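Peptidoglycan-recognition protein-SD (Drosophila melanogaster, PDB 2RKQ) binds bacterial peptidoglycan and activates the Toll pathway in Drosophila innate immunity against Gram-positive bacteria. Local coordinates at residues E79-S82 with G87-A90; E124-V127 with Q131-E134; A153-I158 with P162-E167. All blocks are in the same frame, centred on the assembly; numbering follows the deposited sequence.

Contact 1: residues E79-S82 with G87-A90; sequences EGRS and GAFA
The long side chain of Arg81 reaches across to the backbone at Gly87 and the methyl of Ala88, and it carries the whole contact from its side. Gly87 comes first along the second segment. Its CA lies 3.9 Å from Arg81 CD, and its carbonyl carbon C is 3.6 Å from Arg81 NH1, approached obliquely to the guanidinium plane. A CB on Gly87 would collide with Phe89 CE2, which suits a residue without a side chain. At Ala88 the methyl takes over: CB sits over one face of the guanidinium, 3.5 Å from Arg81 NH2 and 3.8 Å from Arg81 CZ. The backbone N of Ala88 also lies above the plane, displaced toward the rim. Arg81 arrives there because CG is set beside its backbone N (chi1 -62°) and the chain then runs extended as far as NE. No hydrogen bond joins the two segments; instead each of the three guanidinium nitrogens gives a bond to a main-chain carbonyl, NE to Ile65 O, NH2 to Asp64 O and NH1 to Arg86 O, the last directly preceding Gly87. This grip fixes the rotation of the buried group. Past the contact, Asn94 and His141 take over the chain at Phe89 and Ala90 through hydrogen bonds to their backbone atoms. Here an arginine joins the start of the irregular loop between strands 77-79 and 97-102 to its middle, within the mixed sheet of the amidase-type PGRP fold.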
loop_
_atom_site.group_PDB
_atom_site.type_symbol
_atom_site.label_atom_id
_atom_site.label_comp_id
_atom_site.label_asym_id
_atom_site.label_seq_id
_atom_site.Cartn_x
_atom_site.Cartn_y
_atom_site.Cartn_z
ATOM N N GLU A 79 -7.959 4.634 0.870
ATOM C CA GLU A 79 -7.439 4.727 2.222
ATOM C C GLU A 79 -7.589 3.416 2.995
ATOM O O GLU A 79 -8.671 2.826 3.015
ATOM C CB GLU A 79 -8.213 5.797 2.972
ATOM C CG GLU A 79 -7.743 5.979 4.392
ATOM C CD GLU A 79 -8.561 7.011 5.139
ATOM O OE1 GLU A 79 -9.760 7.207 4.814
ATOM O OE2 GLU A 79 -7.981 7.610 6.065
ATOM N N GLY A 80 -6.490 2.992 3.612
ATOM C CA GLY A 80 -6.475 1.828 4.503
ATOM C C GLY A 80 -6.280 2.279 5.938
ATOM O O GLY A 80 -6.989 3.171 6.428
ATOM N N ARG A 81 -5.319 1.663 6.630
ATOM C CA ARG A 81 -4.974 2.120 7.986
ATOM C C ARG A 81 -4.443 3.537 7.993
ATOM O O ARG A 81 -3.874 3.998 7.007
ATOM C CB ARG A 81 -3.897 1.234 8.606
ATOM C CG ARG A 81 -4.317 -0.188 8.767
ATOM C CD ARG A 81 -3.184 -1.050 9.332
ATOM N NE ARG A 81 -3.660 -2.429 9.319
ATOM C CZ ARG A 81 -3.310 -3.381 10.189
ATOM N NH1 ARG A 81 -2.424 -3.152 11.161
ATOM N NH2 ARG A 81 -3.865 -4.588 10.072
ATOM N N SER A 82 -4.600 4.229 9.126
ATOM C CA SER A 82 -3.975 5.520 9.314
ATOM C C SER A 82 -2.457 5.379 9.307
ATOM O O SER A 82 -1.942 4.385 9.815
ATOM C CB SER A 82 -4.378 6.093 10.668
ATOM O OG SER A 82 -3.682 7.299 10.897
ATOM N N GLY A 87 1.194 -0.997 10.106
ATOM C CA GLY A 87 0.610 -1.867 9.098
ATOM C C GLY A 87 0.783 -3.328 9.448
ATOM O O GLY A 87 1.364 -3.671 10.483
ATOM N N ALA A 88 0.234 -4.185 8.594
ATOM C CA ALA A 88 0.370 -5.630 8.745
ATOM C C ALA A 88 0.702 -6.177 7.373
ATOM O O ALA A 88 -0.176 -6.644 6.634
ATOM C CB ALA A 88 -0.916 -6.252 9.288
ATOM N N PHE A 89 1.975 -6.084 7.023
ATOM C CA PHE A 89 2.461 -6.598 5.743
ATOM C C PHE A 89 3.886 -7.140 5.830
ATOM O O PHE A 89 4.330 -7.791 4.897
ATOM C CB PHE A 89 2.337 -5.542 4.621
ATOM C CG PHE A 89 2.982 -4.232 4.950
ATOM C CD1 PHE A 89 4.345 -4.041 4.753
ATOM C CD2 PHE A 89 2.223 -3.189 5.468
ATOM C CE1 PHE A 89 4.939 -2.811 5.082
ATOM C CE2 PHE A 89 2.809 -1.968 5.805
ATOM C CZ PHE A 89 4.165 -1.776 5.604
ATOM N N ALA A 90 4.587 -6.920 6.949
ATOM C CA ALA A 90 6.003 -7.275 7.002
ATOM C C ALA A 90 6.496 -7.789 8.349
ATOM O O ALA A 90 7.705 -7.788 8.606
ATOM C CB ALA A 90 6.850 -6.068 6.570
#

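Contact 2: residues E124-V127 with Q131-E134; sequences EQAV and QLVE
Ala126 and Val127, in the last turn of helix 113-128, receive the returning chain at Gln131 and Leu132. Ala126 O accepts two backbone NH groups at once. Gln131 N, 2.8 Å from Ala126 O, lies in the carbonyl plane, whereas Leu132 N, 3.1 Å from the same Ala126 O, approaches from above it, 63° out of plane. Next along, the CA-H of Val127 points almost straight at Leu132 O, with Val127 CA and Leu132 O 3.3 Å apart. Beyond this point Val127 O and Leu132 O, two acceptors that cannot bond each other, are joined through a water that donates to each.

The side chains close the rest of the gap. Val127 stands with CG1 opposite its backbone N (chi1 174°), which spreads its two methyls over different neighbours. CG1 meets the chain at Glu134, 3.7 Å from Glu134 CA, and also brushes Glu134 CB. CG2 turns toward the strand, 3.7 Å from Val133 O and 4.1 Å from Leu132 CD2. Leu132 CB lies 3.9 Å from Ala126 CB, and its CG, anti to the backbone N (chi1 -175°), lets the branch ending in CD2 reach that valine methyl. Glu134 begins beside Val127 but carries its extended chain outward, so that only its aliphatic base takes part. On the outer side of the helix, Glu124 OE1 forms a salt bridge with Lys128 NZ.

The turn thus delivers the chain from helix 113-128 into the short strand 132-133, where Gln131 and Val133 make backbone hydrogen bonds with Leu26 at the start of strand 26-33, before a corner at Glu134 leads to strand 136-140 at the edge of the main sheet.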
loop_
_atom_site.group_PDB
_atom_site.type_symbol
_atom_site.label_atom_id
_atom_site.label_comp_id
_atom_site.label_asym_id
_atom_site.label_seq_id
_atom_site.Cartn_x
_atom_site.Cartn_y
_atom_site.Cartn_z
ATOM N N GLU A 124 4.425 11.931 -2.915
ATOM C CA GLU A 124 4.644 13.374 -2.785
ATOM C C GLU A 124 3.700 13.966 -1.750
ATOM O O GLU A 124 4.114 14.765 -0.895
ATOM C CB GLU A 124 4.463 14.066 -4.126
ATOM C CG GLU A 124 4.729 15.568 -4.050
ATOM C CD GLU A 124 4.317 16.308 -5.296
ATOM O OE1 GLU A 124 4.254 17.556 -5.252
ATOM O OE2 GLU A 124 4.029 15.653 -6.316
ATOM N N GLN A 125 2.437 13.564 -1.829
ATOM C CA GLN A 125 1.437 14.052 -0.898
ATOM C C GLN A 125 1.715 13.608 0.540
ATOM O O GLN A 125 1.569 14.382 1.474
ATOM C CB GLN A 125 0.074 13.560 -1.350
ATOM C CG GLN A 125 -1.057 13.951 -0.429
ATOM C CD GLN A 125 -2.382 13.811 -1.123
ATOM O OE1 GLN A 125 -3.129 12.850 -0.889
ATOM N NE2 GLN A 125 -2.660 14.729 -2.027
ATOM N N ALA A 126 2.113 12.358 0.701
ATOM C CA ALA A 126 2.420 11.847 2.026
ATOM C C ALA A 126 3.568 12.636 2.662
ATOM O O ALA A 126 3.549 12.895 3.871
ATOM C CB ALA A 126 2.766 10.363 1.955
ATOM N N VAL A 127 4.580 13.003 1.865
ATOM C CA VAL A 127 5.650 13.869 2.386
ATOM C C VAL A 127 5.104 15.241 2.785
ATOM O O VAL A 127 5.378 15.710 3.896
ATOM C CB VAL A 127 6.807 14.027 1.379
ATOM C CG1 VAL A 127 7.835 15.038 1.888
ATOM C CG2 VAL A 127 7.480 12.667 1.123
ATOM N N GLN A 131 3.204 12.558 6.622
ATOM C CA GLN A 131 2.954 11.135 6.877
ATOM C C GLN A 131 4.229 10.346 6.629
ATOM O O GLN A 131 4.456 9.297 7.233
ATOM C CB GLN A 131 1.835 10.604 5.978
ATOM C CG GLN A 131 0.496 11.248 6.264
ATOM C CD GLN A 131 -0.590 10.822 5.319
ATOM O OE1 GLN A 131 -1.728 11.297 5.425
ATOM N NE2 GLN A 131 -0.264 9.937 4.387
ATOM N N LEU A 132 5.062 10.889 5.741
ATOM C CA LEU A 132 6.280 10.247 5.295
ATOM C C LEU A 132 7.393 11.283 5.347
ATOM O O LEU A 132 7.182 12.427 4.961
ATOM C CB LEU A 132 6.060 9.768 3.859
ATOM C CG LEU A 132 7.142 8.938 3.167
ATOM C CD1 LEU A 132 7.444 7.605 3.867
ATOM C CD2 LEU A 132 6.724 8.702 1.715
ATOM N N VAL A 133 8.563 10.901 5.852
ATOM C CA VAL A 133 9.663 11.847 5.897
ATOM C C VAL A 133 10.107 12.199 4.489
ATOM O O VAL A 133 9.922 11.404 3.553
ATOM C CB VAL A 133 10.889 11.309 6.666
ATOM C CG1 VAL A 133 10.514 10.917 8.088
ATOM C CG2 VAL A 133 11.508 10.151 5.959
ATOM N N GLU A 134 10.686 13.385 4.323
ATOM C CA GLU A 134 11.152 13.769 3.010
ATOM C C GLU A 134 12.270 12.846 2.524
ATOM O O GLU A 134 12.249 12.389 1.378
ATOM C CB GLU A 134 11.610 15.226 2.998
ATOM C CG GLU A 134 11.949 15.718 1.591
ATOM C CD GLU A 134 12.618 17.072 1.570
ATOM O OE1 GLU A 134 13.439 17.346 2.465
ATOM O OE2 GLU A 134 12.324 17.826 0.616
HETATM O O HOH W 1 7.076 14.958 5.813
#

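Contact 3: residues A153-I158 with P162-E167; sequences ALYALI and PNWSEE
The indole of Trp164 stands across the side chains of Tyr155 and Ile158, meeting each at about a right angle. Tyr155 approaches with its hydroxyl: OH lies at the indole edge, near the ring plane, 3.4 Å from Trp164 CZ2. The phenol plane is turned by 80° from the five-membered ring, an oblique pairing with centroids 6.0 Å apart. Ile158 touches the other part of the ring system, its CD1 lying 3.6 Å from Trp164 CD1. CG1 of Ile158 lies in the crowded position between backbone N and carbonyl carbon (chi1 69°) and the next torsion is off a staggered value (chi2 110°), which together carry CD1 to the indole. At the base of the side chain, Trp164 CB lies 3.5 Å from Ile158 O, close to the end of the helix.

Beyond these residues, the indole NE1 donates to Gln143 OE1, and Gln143 NE2 in turn bonds the carbonyls of Ser165 and Glu167. Ser165 OG accepts from Glu167 N in an ST turn. An alanine in place of Trp164 would probably open a gap beside Ile158 CD1 and leave Gln143 OE1 without its indole donor.

With no hydrogen bond between the segments themselves, the contact rests on van der Waals packing, a hydroxyl and a carbonyl oxygen lying against carbons of the tryptophan, while Gln143 satisfies the indole N-H and ties the ring to the C-terminal chain.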
loop_
_atom_site.group_PDB
_atom_site.type_symbol
_atom_site.label_atom_id
_atom_site.label_comp_id
_atom_site.label_asym_id
_atom_site.label_seq_id
_atom_site.Cartn_x
_atom_site.Cartn_y
_atom_site.Cartn_z
ATOM N N ALA A 153 7.651 -7.089 -12.271
ATOM C CA ALA A 153 7.508 -5.953 -13.177
ATOM C C ALA A 153 7.355 -4.660 -12.403
ATOM O O ALA A 153 7.944 -3.632 -12.749
ATOM C CB ALA A 153 6.317 -6.152 -14.121
ATOM N N LEU A 154 6.560 -4.716 -11.337
ATOM C CA LEU A 154 6.374 -3.523 -10.533
ATOM C C LEU A 154 7.629 -3.209 -9.712
ATOM O O LEU A 154 8.028 -2.046 -9.585
ATOM C CB LEU A 154 5.128 -3.680 -9.661
ATOM C CG LEU A 154 4.864 -2.565 -8.648
ATOM C CD1 LEU A 154 4.877 -1.162 -9.281
ATOM C CD2 LEU A 154 3.523 -2.828 -8.007
ATOM N N TYR A 155 8.267 -4.240 -9.180
ATOM C CA TYR A 155 9.517 -4.031 -8.448
ATOM C C TYR A 155 10.571 -3.351 -9.314
ATOM O O TYR A 155 11.218 -2.409 -8.868
ATOM C CB TYR A 155 10.058 -5.342 -7.894
ATOM C CG TYR A 155 11.264 -5.162 -7.009
ATOM C CD1 TYR A 155 12.507 -5.662 -7.400
ATOM C CD2 TYR A 155 11.175 -4.460 -5.804
ATOM C CE1 TYR A 155 13.625 -5.502 -6.592
ATOM C CE2 TYR A 155 12.289 -4.299 -4.987
ATOM C CZ TYR A 155 13.505 -4.820 -5.399
ATOM O OH TYR A 155 14.612 -4.660 -4.593
ATOM N N ALA A 156 10.679 -3.774 -10.569
ATOM C CA ALA A 156 11.665 -3.171 -11.484
ATOM C C ALA A 156 11.424 -1.679 -11.677
ATOM O O ALA A 156 12.370 -0.886 -11.820
ATOM C CB ALA A 156 11.625 -3.863 -12.810
ATOM N N LEU A 157 10.149 -1.300 -11.689
ATOM C CA LEU A 157 9.781 0.096 -11.845
ATOM C C LEU A 157 10.127 0.900 -10.592
ATOM O O LEU A 157 10.759 1.966 -10.686
ATOM C CB LEU A 157 8.289 0.233 -12.182
ATOM C CG LEU A 157 7.834 -0.290 -13.543
ATOM C CD1 LEU A 157 6.311 -0.149 -13.638
ATOM C CD2 LEU A 157 8.538 0.471 -14.683
ATOM N N ILE A 158 9.729 0.390 -9.423
ATOM C CA ILE A 158 9.944 1.165 -8.198
ATOM C C ILE A 158 11.436 1.326 -7.901
ATOM O O ILE A 158 11.846 2.324 -7.323
ATOM C CB ILE A 158 9.153 0.629 -6.966
ATOM C CG1 ILE A 158 9.679 -0.712 -6.487
ATOM C CG2 ILE A 158 7.678 0.542 -7.281
ATOM C CD1 ILE A 158 10.394 -0.651 -5.177
ATOM N N PRO A 162 12.645 7.812 -7.203
ATOM C CA PRO A 162 13.430 8.517 -6.209
ATOM C C PRO A 162 13.359 7.830 -4.854
ATOM O O PRO A 162 12.302 7.320 -4.446
ATOM C CB PRO A 162 12.773 9.894 -6.145
ATOM C CG PRO A 162 12.080 10.058 -7.467
ATOM C CD PRO A 162 11.664 8.683 -7.876
ATOM N N ASN A 163 14.513 7.781 -4.202
ATOM C CA ASN A 163 14.656 7.273 -2.843
ATOM C C ASN A 163 14.589 5.766 -2.709
ATOM O O ASN A 163 14.602 5.254 -1.597
ATOM C CB ASN A 163 13.655 7.917 -1.885
ATOM C CG ASN A 163 13.990 9.343 -1.581
ATOM O OD1 ASN A 163 15.147 9.754 -1.650
ATOM N ND2 ASN A 163 12.979 10.109 -1.209
ATOM N N TRP A 164 14.528 5.039 -3.825
ATOM C CA TRP A 164 14.634 3.605 -3.704
ATOM C C TRP A 164 15.962 3.252 -3.046
ATOM O O TRP A 164 17.011 3.817 -3.393
ATOM C CB TRP A 164 14.484 2.885 -5.040
ATOM C CG TRP A 164 14.633 1.410 -4.823
ATOM C CD1 TRP A 164 13.706 0.564 -4.257
ATOM C CD2 TRP A 164 15.789 0.609 -5.100
ATOM N NE1 TRP A 164 14.224 -0.718 -4.177
ATOM C CE2 TRP A 164 15.497 -0.713 -4.685
ATOM C CE3 TRP A 164 17.049 0.884 -5.646
ATOM C CZ2 TRP A 164 16.411 -1.764 -4.813
ATOM C CZ3 TRP A 164 17.965 -0.166 -5.777
ATOM C CH2 TRP A 164 17.636 -1.473 -5.357
ATOM N N SER A 165 15.892 2.366 -2.056
ATOM C CA SER A 165 17.052 1.900 -1.301
ATOM C C SER A 165 17.277 0.441 -1.548
ATOM O O SER A 165 16.327 -0.335 -1.577
ATOM C CB SER A 165 16.814 2.084 0.191
ATOM O OG SER A 165 17.803 1.374 0.921
ATOM N N GLU A 166 18.547 0.077 -1.712
ATOM C CA GLU A 166 18.911 -1.285 -2.040
ATOM C C GLU A 166 18.926 -2.228 -0.824
ATOM O O GLU A 166 19.087 -3.430 -0.979
ATOM C CB GLU A 166 20.256 -1.306 -2.799
ATOM C CG GLU A 166 21.450 -0.838 -1.980
ATOM C CD GLU A 166 22.758 -0.759 -2.773
ATOM O OE1 GLU A 166 23.802 -1.146 -2.208
ATOM O OE2 GLU A 166 22.752 -0.311 -3.942
ATOM N N GLU A 167 18.725 -1.694 0.381
ATOM C CA GLU A 167 18.821 -2.544 1.573
ATOM C C GLU A 167 17.874 -3.737 1.524
ATOM O O GLU A 167 16.730 -3.626 1.076
ATOM C CB GLU A 167 18.578 -1.732 2.840
ATOM C CG GLU A 167 17.161 -1.168 2.911
ATOM C CD GLU A 167 16.891 -0.416 4.201
ATOM O OE1 GLU A 167 15.840 0.243 4.274
ATOM O OE2 GLU A 167 17.706 -0.486 5.150
#

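Overall arrangement
Contact 1 is the most interior of the three, its centre about 7 Å from the centre of the chain, whereas the centres of contacts 2 and 3 each lie about 14 Å from it and both are only partly buried. Contact 1 closes one inter-strand loop on itself with a buried charge held by carbonyls. The other two each fold the chain back onto the end of a helix: contact 2 by backbone bonds and a bridging water together with valine, leucine and alanine packing, contact 3 by aromatic and aliphatic side chains. Contacts 2 and 3 are neighbours: Glu134 O packs against Asn163 ND2, and Leu154 and Leu157 rest on Leu116 of helix 113-128. Contact 1 touches neither.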